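Local coordinates for protein translation initiation factor eIF2B, subunit delta (Archaeoglobus fulgidus, PDB 1T5O) that probably catalyses the isomerisation of 5-methylthioribose 1-phosphate to 5-methylthioribulose 1-phosphate, a step of methionine biosynthesis, at residues E332-V335 and P336-L339; A126-D129 and V130-N133; L35-A38 and I39-L42. One frame throughout, in Å; residues are numbered along the deposited sequence.

Contact 1 of 3, residues E332-V335 and P336-L339; sequences EVNV and PKVL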
loop_
_atom_site.group_PDB
_atom_site.type_symbol
_atom_site.label_atom_id
_atom_site.label_comp_id
_atom_site.label_asym_id
_atom_site.label_seq_id
_atom_site.Cartn_x
_atom_site.Cartn_y
_atom_site.Cartn_z
ATOM N N GLU A 332 -18.821 -10.511 24.396
ATOM C CA GLU A 332 -20.235 -10.879 24.470
ATOM C C GLU A 332 -20.759 -10.551 25.869
ATOM O O GLU A 332 -21.930 -10.218 26.048
ATOM C CB GLU A 332 -20.404 -12.374 24.197
ATOM C CG GLU A 332 -21.774 -12.743 23.654
ATOM C CD GLU A 332 -21.994 -12.269 22.212
ATOM O OE1 GLU A 332 -21.065 -12.381 21.379
ATOM O OE2 GLU A 332 -23.107 -11.803 21.903
ATOM N N VAL A 333 -19.888 -10.665 26.861
ATOM C CA VAL A 333 -20.279 -10.333 28.225
ATOM C C VAL A 333 -20.008 -8.858 28.560
ATOM O O VAL A 333 -20.889 -8.154 29.047
ATOM C CB VAL A 333 -19.513 -11.191 29.289
ATOM C CG1 VAL A 333 -19.885 -10.724 30.692
ATOM C CG2 VAL A 333 -19.858 -12.661 29.153
ATOM N N ASN A 334 -18.801 -8.386 28.268
ATOM C CA ASN A 334 -18.401 -7.036 28.651
ATOM C C ASN A 334 -18.849 -5.828 27.868
ATOM O O ASN A 334 -18.908 -4.729 28.427
ATOM C CB ASN A 334 -16.882 -6.991 28.826
ATOM C CG ASN A 334 -16.410 -7.956 29.887
ATOM O OD1 ASN A 334 -17.125 -8.207 30.844
ATOM N ND2 ASN A 334 -15.203 -8.494 29.731
ATOM N N VAL A 335 -19.157 -6.008 26.594
ATOM C CA VAL A 335 -19.628 -4.890 25.791
ATOM C C VAL A 335 -20.991 -4.418 26.335
ATOM O O VAL A 335 -21.170 -3.225 26.602
ATOM C CB VAL A 335 -19.703 -5.287 24.299
ATOM C CG1 VAL A 335 -20.602 -4.323 23.511
ATOM C CG2 VAL A 335 -18.267 -5.260 23.705
ATOM N N PRO A 336 -21.956 -5.343 26.528
ATOM C CA PRO A 336 -23.265 -4.915 27.061
ATOM C C PRO A 336 -23.115 -4.315 28.460
ATOM O O PRO A 336 -23.747 -3.312 28.800
ATOM C CB PRO A 336 -24.080 -6.213 27.090
ATOM C CG PRO A 336 -23.491 -7.024 25.996
ATOM C CD PRO A 336 -21.991 -6.768 26.143
ATOM N N LYS A 337 -22.261 -4.927 29.270
ATOM C CA LYS A 337 -22.037 -4.445 30.627
ATOM C C LYS A 337 -21.471 -3.020 30.669
ATOM O O LYS A 337 -22.036 -2.130 31.313
ATOM C CB LYS A 337 -21.089 -5.397 31.371
ATOM C CG LYS A 337 -20.883 -5.028 32.824
ATOM C CD LYS A 337 -19.682 -5.741 33.463
ATOM C CE LYS A 337 -19.233 -4.984 34.717
ATOM N NZ LYS A 337 -18.014 -5.531 35.394
ATOM N N VAL A 338 -20.355 -2.790 29.976
ATOM C CA VAL A 338 -19.727 -1.472 29.984
ATOM C C VAL A 338 -20.522 -0.355 29.280
ATOM O O VAL A 338 -20.547 0.800 29.753
ATOM C CB VAL A 338 -18.317 -1.521 29.348
ATOM C CG1 VAL A 338 -17.699 -0.125 29.372
ATOM C CG2 VAL A 338 -17.419 -2.514 30.125
ATOM N N LEU A 339 -21.135 -0.686 28.146
ATOM C CA LEU A 339 -21.890 0.306 27.392
ATOM C C LEU A 339 -23.309 0.466 27.936
ATOM O O LEU A 339 -24.104 1.241 27.410
ATOM C CB LEU A 339 -21.932 -0.072 25.909
ATOM C CG LEU A 339 -20.569 -0.110 25.204
ATOM C CD1 LEU A 339 -20.789 -0.370 23.701
ATOM C CD2 LEU A 339 -19.816 1.218 25.433
#

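Contact 2 of 3, residues A126-D129 and V130-N133; sequences AEED and VERN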
loop_
_atom_site.group_PDB
_atom_site.type_symbol
_atom_site.label_atom_id
_atom_site.label_comp_id
_atom_site.label_asym_id
_atom_site.label_seq_id
_atom_site.Cartn_x
_atom_site.Cartn_y
_atom_site.Cartn_z
ATOM N N ALA A 126 -21.759 19.140 18.834
ATOM C CA ALA A 126 -20.327 19.227 18.534
ATOM C C ALA A 126 -19.517 19.198 19.834
ATOM O O ALA A 126 -18.480 18.553 19.911
ATOM C CB ALA A 126 -20.013 20.502 17.741
ATOM N N GLU A 127 -20.012 19.897 20.852
ATOM C CA GLU A 127 -19.366 19.965 22.159
ATOM C C GLU A 127 -19.339 18.581 22.816
ATOM O O GLU A 127 -18.368 18.205 23.487
ATOM C CB GLU A 127 -20.150 20.922 23.057
ATOM C CG GLU A 127 -19.660 20.990 24.476
ATOM C CD GLU A 127 -18.291 21.627 24.580
ATOM O OE1 GLU A 127 -17.789 22.156 23.559
ATOM O OE2 GLU A 127 -17.718 21.602 25.684
ATOM N N GLU A 128 -20.439 17.850 22.668
ATOM C CA GLU A 128 -20.522 16.510 23.228
ATOM C C GLU A 128 -19.536 15.572 22.540
ATOM O O GLU A 128 -18.989 14.689 23.180
ATOM C CB GLU A 128 -21.936 15.976 23.094
ATOM C CG GLU A 128 -22.926 16.779 23.917
ATOM C CD GLU A 128 -24.328 16.223 23.805
ATOM O OE1 GLU A 128 -24.684 15.714 22.720
ATOM O OE2 GLU A 128 -25.068 16.309 24.806
ATOM N N ASP A 129 -19.305 15.753 21.237
ATOM C CA ASP A 129 -18.330 14.895 20.566
ATOM C C ASP A 129 -16.939 15.165 21.141
ATOM O O ASP A 129 -16.142 14.245 21.381
ATOM C CB ASP A 129 -18.286 15.138 19.062
ATOM C CG ASP A 129 -17.235 14.264 18.384
ATOM O OD1 ASP A 129 -16.350 14.808 17.665
ATOM O OD2 ASP A 129 -17.293 13.020 18.591
ATOM N N VAL A 130 -16.627 16.435 21.359
ATOM C CA VAL A 130 -15.305 16.751 21.900
ATOM C C VAL A 130 -15.151 16.123 23.290
ATOM O O VAL A 130 -14.128 15.494 23.590
ATOM C CB VAL A 130 -15.078 18.278 21.984
ATOM C CG1 VAL A 130 -13.665 18.577 22.479
ATOM C CG2 VAL A 130 -15.291 18.908 20.599
ATOM N N GLU A 131 -16.173 16.278 24.126
ATOM C CA GLU A 131 -16.129 15.731 25.483
ATOM C C GLU A 131 -15.993 14.207 25.469
ATOM O O GLU A 131 -15.213 13.651 26.238
ATOM C CB GLU A 131 -17.364 16.198 26.297
ATOM C CG GLU A 131 -18.735 15.840 25.752
ATOM C CD GLU A 131 -19.898 16.557 26.501
ATOM O OE1 GLU A 131 -20.968 15.913 26.724
ATOM O OE2 GLU A 131 -19.739 17.756 26.850
ATOM N N ARG A 132 -16.740 13.543 24.584
ATOM C CA ARG A 132 -16.673 12.083 24.416
ATOM C C ARG A 132 -15.253 11.595 24.063
ATOM O O ARG A 132 -14.781 10.587 24.583
ATOM C CB ARG A 132 -17.603 11.622 23.277
ATOM C CG ARG A 132 -18.961 11.160 23.734
ATOM C CD ARG A 132 -19.797 10.493 22.617
ATOM N NE ARG A 132 -20.410 11.451 21.692
ATOM C CZ ARG A 132 -19.923 11.741 20.487
ATOM N NH1 ARG A 132 -18.809 11.146 20.049
ATOM N NH2 ARG A 132 -20.541 12.628 19.713
ATOM N N ASN A 133 -14.600 12.306 23.155
ATOM C CA ASN A 133 -13.250 11.941 22.713
ATOM C C ASN A 133 -12.217 12.147 23.801
ATOM O O ASN A 133 -11.313 11.335 23.939
ATOM C CB ASN A 133 -12.863 12.733 21.457
ATOM C CG ASN A 133 -13.673 12.307 20.259
ATOM O OD1 ASN A 133 -14.152 11.181 20.223
ATOM N ND2 ASN A 133 -13.836 13.195 19.273
HETATM O O HOH W 1 -16.189 10.277 18.481
#

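Contact 3 of 3, residues L35-A38 and I39-L42; sequences LADA and IKKL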
loop_
_atom_site.group_PDB
_atom_site.type_symbol
_atom_site.label_atom_id
_atom_site.label_comp_id
_atom_site.label_asym_id
_atom_site.label_seq_id
_atom_site.Cartn_x
_atom_site.Cartn_y
_atom_site.Cartn_z
ATOM N N LEU A 35 -22.146 23.092 1.678
ATOM C CA LEU A 35 -21.854 22.092 2.682
ATOM C C LEU A 35 -21.967 20.731 2.019
ATOM O O LEU A 35 -21.090 19.877 2.162
ATOM C CB LEU A 35 -22.857 22.203 3.831
ATOM C CG LEU A 35 -22.710 21.237 5.011
ATOM C CD1 LEU A 35 -21.330 21.375 5.667
ATOM C CD2 LEU A 35 -23.822 21.527 6.016
ATOM N N ALA A 36 -23.055 20.533 1.282
ATOM C CA ALA A 36 -23.267 19.263 0.607
ATOM C C ALA A 36 -22.084 18.905 -0.291
ATOM O O ALA A 36 -21.640 17.756 -0.305
ATOM C CB ALA A 36 -24.562 19.298 -0.207
ATOM N N ASP A 37 -21.545 19.862 -1.034
ATOM C CA ASP A 37 -20.436 19.483 -1.888
ATOM C C ASP A 37 -19.185 19.267 -1.067
ATOM O O ASP A 37 -18.333 18.457 -1.438
ATOM C CB ASP A 37 -20.180 20.517 -2.984
ATOM C CG ASP A 37 -19.605 19.881 -4.249
ATOM O OD1 ASP A 37 -20.182 18.865 -4.723
ATOM O OD2 ASP A 37 -18.583 20.387 -4.774
ATOM N N ALA A 38 -19.076 19.978 0.052
ATOM C CA ALA A 38 -17.913 19.825 0.916
ATOM C C ALA A 38 -17.929 18.383 1.417
ATOM O O ALA A 38 -16.895 17.721 1.487
ATOM C CB ALA A 38 -17.989 20.791 2.073
ATOM N N ILE A 39 -19.125 17.910 1.748
ATOM C CA ILE A 39 -19.315 16.550 2.216
ATOM C C ILE A 39 -18.930 15.564 1.108
ATOM O O ILE A 39 -18.235 14.575 1.356
ATOM C CB ILE A 39 -20.792 16.326 2.623
ATOM C CG1 ILE A 39 -21.057 16.987 3.978
ATOM C CG2 ILE A 39 -21.115 14.841 2.674
ATOM C CD1 ILE A 39 -22.530 16.958 4.379
ATOM N N LYS A 40 -19.387 15.845 -0.112
ATOM C CA LYS A 40 -19.097 14.990 -1.264
ATOM C C LYS A 40 -17.615 14.924 -1.588
ATOM O O LYS A 40 -17.107 13.849 -1.893
ATOM C CB LYS A 40 -19.835 15.481 -2.513
ATOM C CG LYS A 40 -21.351 15.411 -2.454
ATOM C CD LYS A 40 -21.928 15.952 -3.764
ATOM C CE LYS A 40 -23.442 16.083 -3.736
ATOM N NZ LYS A 40 -23.950 16.737 -4.982
ATOM N N LYS A 41 -16.928 16.064 -1.539
ATOM C CA LYS A 41 -15.492 16.119 -1.850
ATOM C C LYS A 41 -14.638 15.591 -0.711
ATOM O O LYS A 41 -13.409 15.577 -0.812
ATOM C CB LYS A 41 -15.001 17.552 -2.078
ATOM C CG LYS A 41 -15.783 18.441 -2.993
ATOM C CD LYS A 41 -14.964 19.725 -3.242
ATOM C CE LYS A 41 -14.517 20.410 -1.933
ATOM N NZ LYS A 41 -13.548 21.550 -2.117
ATOM N N LEU A 42 -15.280 15.196 0.382
ATOM C CA LEU A 42 -14.560 14.723 1.561
ATOM C C LEU A 42 -13.775 15.872 2.202
ATOM O O LEU A 42 -12.725 15.655 2.812
ATOM C CB LEU A 42 -13.606 13.569 1.211
ATOM C CG LEU A 42 -14.215 12.332 0.531
ATOM C CD1 LEU A 42 -13.122 11.266 0.362
ATOM C CD2 LEU A 42 -15.382 11.771 1.365
#

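Contact 1 of 3, residues E332-V335 and P336-L339
Val338 N donates to Asn334 O and Leu339 N to Val335 O, and the two bonds close the last turn of helix 331-338. Val338 N lies 2.9 Å from Asn334 O, with an N-H...O angle of 170°, and Leu339 N lies 3.0 Å from Val335 O. The turn before them is different. Pro336 has no N-H to give, and its ring carbon CD lies 3.5 Å from Glu332 O where a donor would otherwise stand, so the helix is kinked here. The peptide link itself holds Pro336 CD close to Val335 CB, at 3.3 Å.

Farther along, the side chains follow the i to i+4 spacing. Val335 places CG1 anti to its backbone N (chi1 162°), and this methyl meets Leu339 CD1 at 4.0 Å. Val338 brings CG2 to 3.2 Å from Asn334 O, beside the backbone bond that this oxygen accepts. The Asn334 amide itself turns to another partner, ND2 donating to Tyr328 O.

Val335 and Leu339 pack this C-terminal helix against the last two strands of the mixed sheet: both touch Ile327 of strand 325-327, while Leu320 and Thr322 of strand 319-322 meet Val335 and Leu339 respectively.

Contact 2 of 3, residues A126-D129 and V130-N133
Asp129 lies one turn before both Arg132 and Asn133, and its carboxylate links them in different ways. OD2 of Asp129 forms a salt bridge with Arg132 NH1 at 2.8 Å, but the N-H...O angle of 128° makes the hydrogen bond within it weak, and the carboxylate and guanidinium planes stand 44° apart. The guanidinium therefore does not meet the acid as a coplanar pair; one of its faces lies over the Asp129 backbone, with CA 3.2 Å from the plane and offset toward the rim. A water donates to Asp129 OD2 and also to Asn133 OD1, the latter at 2.8 Å, bridging the two side chains.

This is the i to i+3 and i to i+4 pattern of a regular alpha-helix, here within the long helix 111-141. With CG trans to N (chi1 178°) the Asp129 carboxylate projects from the helix, and OD1 accepts from Val162 N. Asn133 ND2 donates to Asp163 O, so the buried polar pair ties the helix to the loop carrying Thr161, Val162 and Asp163.

Glu128 and Glu131 appear to run side by side, with Glu128 OE2 4.5 Å from Glu131 OE1 and probably some mild repulsion, but Glu131 CG falls too close to Glu128 O in the model, which makes this placing less sure. The Val130 CG2 methyl lies 3.3 Å from Ala126 O, beside the bond from Val130 N to that same oxygen.

Contact 3 of 3, residues L35-A38 and I39-L42
Backbone hydrogen bonds join residues 35-38 to 39-42 through three successive i+4 to i pairs: Ile39 to Leu35, Lys40 to Ala36 and Lys41 to Asp37. Ile39 N, 2.8 Å from Leu35 O, lies nearly on the line of the C=O bond. At Leu42 the helical path ends. Its phi is positive, 67°, and the chain closes in a Schellman motif, in which Leu42 N donates to Ile39 O at 3.2 Å.

Among the charged side chains, Asp37 sits between two lysine stems, crossing each at about a right angle. Its OD1 lies 3.5 Å from Lys40 CD and its OD2 3.8 Å from Lys41 CG, so the carboxylate meets methylenes rather than ammonium groups. Lys40 NZ remains 4.3 Å from Asp37 OD1, beyond a salt bridge, though the opposite charges probably still attract.

Apolar contact occupies another face of the helix. Ile39 sets CG1 beside its backbone N (chi1 -76°), carrying CD1 back to 4.3 Å from Leu35 CG. Leu35 and Ala36 pack on helix 70-85 through Leu84, and Ile39 touches Arg88, a predicted substrate-binding residue.

How the contacts relate
From the N terminus the contacts come in series as 3, 2 and 1. Each lies within one unbroken stretch, so none closes a long loop, and they neither nest nor cross. Contact 3 ends helix 32-40 beside helix 70-85, just ahead of the predicted substrate-binding residues Arg45 to Ala47. Contact 2 belongs to helix 111-141, which packs on helix 47-61 and leads toward the first parallel strand, 149-152. Contact 1 packs the C-terminal helix on strands 319-322 and 325-327. Centres of contacts 1 and 3 are 36 Å apart, on opposite sides of the chain's centre; contact 2 is 22 Å from each, centre to centre.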